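Local coordinates for protein beta-lactamase (Chitinophaga pinensis, PDB 6N36) that probably hydrolyses the beta-lactam ring of antibiotics as a zinc-dependent metallo-beta-lactamase, with two zinc ions bound in its active site, at residues Q21-A26 / A245-R250; P225-G228 / L232-K235. All blocks are in the same frame, centred on the assembly; numbering follows the deposited sequence.

Both contacts lie on the same side of the chain's centre, their own centres about 10 Å apart, in the alpha/beta-beta/alpha sandwich of the metallo-beta-lactamase fold. Along the chain, interaction 2 (225-228 with 232-235) falls between the two partners of interaction 1 (21-26 with 245-250). Interaction 1 brings strand 23-26, an edge strand of the seven-stranded sheet, against the loop leading to helix 250-268; interaction 2 follows strand 221-223, an edge strand of the five-stranded sheet, and contains a zinc ligand. They meet directly: CD1 of L232 packs against F23 and F247, and K235 forms a salt bridge with D249. Through L232 the apolar contacts of interaction 1 continue to A227, the residue after zinc ligand H226.

Interaction 1. Residues Q21-A26 / A245-R250; sequences QPFRIA and AAFSDR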
loop_
_atom_site.group_PDB
_atom_site.type_symbol
_atom_site.label_atom_id
_atom_site.label_comp_id
_atom_site.label_asym_id
_atom_site.label_seq_id
_atom_site.Cartn_x
_atom_site.Cartn_y
_atom_site.Cartn_z
ATOM N N GLN A 21 8.171 -12.940 9.977
ATOM C CA GLN A 21 9.196 -13.605 9.137
ATOM C C GLN A 21 8.948 -13.200 7.686
ATOM O O GLN A 21 7.900 -13.508 7.151
ATOM C CB GLN A 21 9.070 -15.129 9.315
ATOM C CG GLN A 21 10.137 -15.942 8.601
ATOM C CD GLN A 21 10.167 -17.430 8.911
ATOM O OE1 GLN A 21 10.562 -18.238 8.081
ATOM N NE2 GLN A 21 9.725 -17.829 10.095
ATOM N N PRO A 22 9.896 -12.553 6.994
ATOM C CA PRO A 22 9.651 -12.228 5.594
ATOM C C PRO A 22 9.617 -13.509 4.758
ATOM O O PRO A 22 10.183 -14.548 5.090
ATOM C CB PRO A 22 10.834 -11.346 5.210
ATOM C CG PRO A 22 11.921 -11.773 6.148
ATOM C CD PRO A 22 11.212 -12.107 7.445
ATOM N N PHE A 23 8.968 -13.399 3.595
ATOM C CA PHE A 23 8.790 -14.574 2.753
ATOM C C PHE A 23 8.527 -14.182 1.311
ATOM O O PHE A 23 8.035 -13.088 1.041
ATOM C CB PHE A 23 7.665 -15.446 3.304
ATOM C CG PHE A 23 6.265 -14.892 3.230
ATOM C CD1 PHE A 23 5.779 -13.989 4.170
ATOM C CD2 PHE A 23 5.453 -15.193 2.148
ATOM C CE1 PHE A 23 4.480 -13.504 4.078
ATOM C CE2 PHE A 23 4.144 -14.732 2.074
ATOM C CZ PHE A 23 3.677 -13.831 3.006
ATOM N N ARG A 24 8.804 -15.132 0.434
ATOM C CA ARG A 24 8.525 -15.003 -0.999
ATOM C C ARG A 24 7.047 -15.305 -1.233
ATOM O O ARG A 24 6.514 -16.383 -0.827
ATOM C CB ARG A 24 9.372 -16.028 -1.747
ATOM C CG ARG A 24 9.261 -15.928 -3.249
ATOM C CD ARG A 24 10.109 -17.074 -3.816
ATOM N NE ARG A 24 10.034 -17.122 -5.254
ATOM C CZ ARG A 24 10.188 -18.222 -5.970
ATOM N NH1 ARG A 24 10.233 -19.407 -5.384
ATOM N NH2 ARG A 24 10.099 -18.129 -7.285
ATOM N N ILE A 25 6.344 -14.326 -1.800
ATOM C CA ILE A 25 4.903 -14.508 -2.110
ATOM C C ILE A 25 4.776 -15.309 -3.401
ATOM O O ILE A 25 4.068 -16.344 -3.412
ATOM C CB ILE A 25 4.232 -13.120 -2.193
ATOM C CG1 ILE A 25 4.297 -12.378 -0.855
ATOM C CG2 ILE A 25 2.807 -13.298 -2.711
ATOM C CD1 ILE A 25 4.008 -10.892 -0.967
ATOM N N ALA A 26 5.347 -14.789 -4.466
ATOM C CA ALA A 26 5.161 -15.304 -5.834
ATOM C C ALA A 26 6.288 -14.726 -6.672
ATOM O O ALA A 26 6.436 -13.510 -6.698
ATOM C CB ALA A 26 3.822 -14.917 -6.376
ATOM N N ALA A 245 -0.598 -19.862 -4.769
ATOM C CA ALA A 245 -2.068 -20.081 -4.731
ATOM C C ALA A 245 -2.674 -19.781 -3.360
ATOM O O ALA A 245 -3.908 -19.592 -3.279
ATOM C CB ALA A 245 -2.386 -21.487 -5.141
ATOM N N ALA A 246 -1.878 -19.714 -2.305
ATOM C CA ALA A 246 -2.367 -19.294 -0.981
ATOM C C ALA A 246 -3.038 -17.919 -1.097
ATOM O O ALA A 246 -3.961 -17.644 -0.276
ATOM C CB ALA A 246 -1.270 -19.241 0.017
ATOM N N PHE A 247 -2.674 -17.121 -2.110
ATOM C CA PHE A 247 -3.207 -15.737 -2.268
ATOM C C PHE A 247 -4.202 -15.632 -3.429
ATOM O O PHE A 247 -4.602 -14.540 -3.827
ATOM C CB PHE A 247 -2.062 -14.727 -2.346
ATOM C CG PHE A 247 -1.275 -14.694 -1.073
ATOM C CD1 PHE A 247 -1.776 -14.059 0.041
ATOM C CD2 PHE A 247 -0.071 -15.378 -0.969
ATOM C CE1 PHE A 247 -1.078 -14.094 1.246
ATOM C CE2 PHE A 247 0.626 -15.394 0.233
ATOM C CZ PHE A 247 0.112 -14.748 1.329
ATOM N N SER A 248 -4.616 -16.779 -3.971
ATOM C CA SER A 248 -5.738 -16.852 -4.932
ATOM C C SER A 248 -7.020 -16.861 -4.103
ATOM O O SER A 248 -7.247 -17.844 -3.335
ATOM C CB SER A 248 -5.614 -18.081 -5.801
ATOM O OG SER A 248 -6.730 -18.174 -6.696
ATOM N N ASP A 249 -7.827 -15.804 -4.192
ATOM C CA ASP A 249 -8.996 -15.654 -3.296
ATOM C C ASP A 249 -9.926 -14.598 -3.865
ATOM O O ASP A 249 -10.136 -13.547 -3.195
ATOM C CB ASP A 249 -8.570 -15.299 -1.868
ATOM C CG ASP A 249 -9.733 -15.064 -0.928
ATOM O OD1 ASP A 249 -10.780 -15.693 -1.162
ATOM O OD2 ASP A 249 -9.590 -14.236 0.014
ATOM N N ARG A 250 -10.511 -14.866 -5.028
ATOM C CA ARG A 250 -11.457 -13.906 -5.620
ATOM C C ARG A 250 -12.664 -13.706 -4.693
ATOM O O ARG A 250 -13.142 -12.584 -4.559
ATOM C CB ARG A 250 -11.920 -14.340 -7.007
ATOM C CG ARG A 250 -12.822 -13.327 -7.670
ATOM C CD ARG A 250 -12.134 -12.049 -8.070
ATOM N NE ARG A 250 -13.093 -10.971 -8.175
ATOM C CZ ARG A 250 -12.910 -9.861 -8.877
ATOM N NH1 ARG A 250 -11.839 -9.743 -9.642
ATOM N NH2 ARG A 250 -13.831 -8.919 -8.842
#
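F247 reaches from the loop before helix 250-268 to meet F23 and I25 of edge strand 23-26, and these three side chains make up the contact. The two phenyl rings come from opposite directions and touch through their outer carbons, F23 CE2 lying 4.0 Å from F247 CE2. The F247 carbon sits at the edge of the F23 ring, near its plane, whereas F23 approaches the F247 ring obliquely. I25 crosses F247 at about a right angle and brings in its methyl branch: CG2, anti to the backbone N, is 4.0 Å from F247 CD2. A chi1 of 68° turns the F23 ring toward the loop, where CE2 and CZ meet F247. L223 of strand 221-223 packs on both I25 and F247, while H236 stacks on F23, so the apolar cluster extends beyond the pair of segments. I25 and A26 also form a classic beta bulge opposite L29.

I25 and F247 are the buried, tightly packed part; F23 is partly exposed. R24 is exposed and makes a cation-pi contact with Y242, and S248 is exposed as well. D249 is the N-cap of helix 250-268, its OD1 accepting a bond from the backbone N of G252. With no hydrogen bond between the segments, their direct contact depends on shape and buried apolar surface, while the F247 backbone is bonded to W222.

Interaction 2. Residues P225-G228 / L232-K235; sequences PHAG and LHKK. With ZN (zinc ion), chain B.
The backbone of A227, in the weakly bonded helical turn 227-230, comes within 5.0 Å of L232, CA to CA, and its carbonyl O accepts a hydrogen bond from L232 N at 3.0 Å with an N-H...O angle of 160°. This bond, spanning five residues, ties the turn, which follows the zinc-binding loop of the metallo-beta-lactamase fold, to helix 232-235. Water 1 adds a second link, accepting from H233 N and donating a weak bond to A227 O.

The small side chain of A227 is the hub on the apolar side. Its CB lies 3.9 Å from L232 CB, and L232 CD2 comes in beside it. The H233 imidazole reaches the same methyl obliquely, CD2 and NE2 both 3.8 Å from A227 CB. One face of that ring also receives CG of L232, offset toward the rim. Its NE2 is hydrogen-bonded to the carbonyl O of Y35; this bond, with the stacked Y35 ring, helps to hold the ring's rotation.

Just before A227, H226 turns toward the metal. Its ND1 is hydrogen-bonded to OD2 of D36, a second-shell carboxylate that orients the imidazole, and D87 and H88 bind the same zinc ion. H226 NE2 coordinates that zinc at 2.1 Å, and water 2 is a further ligand.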
loop_
_atom_site.group_PDB
_atom_site.type_symbol
_atom_site.label_atom_id
_atom_site.label_comp_id
_atom_site.label_asym_id
_atom_site.label_seq_id
_atom_site.Cartn_x
_atom_site.Cartn_y
_atom_site.Cartn_z
ATOM N N PRO A 225 -2.752 -3.581 2.230
ATOM C CA PRO A 225 -1.843 -2.951 3.164
ATOM C C PRO A 225 -2.001 -3.407 4.612
ATOM O O PRO A 225 -1.091 -3.146 5.353
ATOM C CB PRO A 225 -2.176 -1.462 3.043
ATOM C CG PRO A 225 -2.735 -1.307 1.665
ATOM C CD PRO A 225 -3.542 -2.570 1.474
ATOM N N HIS A 226 -3.150 -3.972 4.979
ATOM C CA HIS A 226 -3.390 -4.477 6.338
ATOM C C HIS A 226 -3.701 -5.965 6.239
ATOM O O HIS A 226 -4.586 -6.347 5.471
ATOM C CB HIS A 226 -4.522 -3.715 7.017
ATOM C CG HIS A 226 -4.145 -2.329 7.395
ATOM N ND1 HIS A 226 -3.436 -2.031 8.576
ATOM C CD2 HIS A 226 -4.308 -1.164 6.733
ATOM C CE1 HIS A 226 -3.243 -0.725 8.628
ATOM N NE2 HIS A 226 -3.744 -0.168 7.525
ATOM N N ALA A 227 -3.093 -6.764 7.116
ATOM C CA ALA A 227 -3.243 -8.232 7.083
ATOM C C ALA A 227 -4.727 -8.626 7.159
ATOM O O ALA A 227 -5.093 -9.623 6.522
ATOM C CB ALA A 227 -2.502 -8.790 8.284
ATOM N N GLY A 228 -5.509 -7.966 7.994
ATOM C CA GLY A 228 -6.912 -8.374 8.236
ATOM C C GLY A 228 -7.764 -8.175 6.990
ATOM O O GLY A 228 -8.805 -8.878 6.844
ATOM N N LEU A 232 -4.321 -12.416 5.715
ATOM C CA LEU A 232 -2.948 -12.944 5.589
ATOM C C LEU A 232 -2.745 -14.163 6.492
ATOM O O LEU A 232 -2.192 -15.111 5.991
ATOM C CB LEU A 232 -1.926 -11.865 5.964
ATOM C CG LEU A 232 -0.465 -12.298 6.044
ATOM C CD1 LEU A 232 0.032 -12.874 4.735
ATOM C CD2 LEU A 232 0.384 -11.105 6.498
ATOM N N HIS A 233 -3.111 -14.065 7.765
ATOM C CA HIS A 233 -2.679 -15.045 8.791
ATOM C C HIS A 233 -3.586 -16.259 8.743
ATOM O O HIS A 233 -3.169 -17.266 9.347
ATOM C CB HIS A 233 -2.661 -14.404 10.160
ATOM C CG HIS A 233 -1.656 -13.309 10.157
ATOM N ND1 HIS A 233 -0.330 -13.567 9.952
ATOM C CD2 HIS A 233 -1.801 -11.983 10.300
ATOM C CE1 HIS A 233 0.331 -12.411 9.962
ATOM N NE2 HIS A 233 -0.557 -11.425 10.160
ATOM N N LYS A 234 -4.644 -16.225 7.931
ATOM C CA LYS A 234 -5.402 -17.471 7.626
ATOM C C LYS A 234 -4.848 -18.134 6.366
ATOM O O LYS A 234 -5.037 -19.374 6.233
ATOM C CB LYS A 234 -6.900 -17.190 7.537
ATOM C CG LYS A 234 -7.534 -16.863 8.881
ATOM C CD LYS A 234 -9.002 -16.466 8.777
ATOM C CE LYS A 234 -9.696 -16.458 10.125
ATOM N NZ LYS A 234 -9.537 -15.172 10.836
ATOM N N LYS A 235 -4.166 -17.390 5.488
ATOM C CA LYS A 235 -3.645 -17.899 4.195
ATOM C C LYS A 235 -2.207 -18.398 4.322
ATOM O O LYS A 235 -1.755 -19.172 3.461
ATOM C CB LYS A 235 -3.725 -16.777 3.169
ATOM C CG LYS A 235 -5.145 -16.483 2.740
ATOM C CD LYS A 235 -5.303 -15.189 1.937
ATOM C CE LYS A 235 -6.726 -15.016 1.461
ATOM N NZ LYS A 235 -6.962 -13.711 0.801
HETATM ZN ZN ZN B . -3.516 1.850 7.104
HETATM O O HOH W 1 -4.882 -11.908 8.791
HETATM O O HOH W 2 -5.210 2.295 6.101
#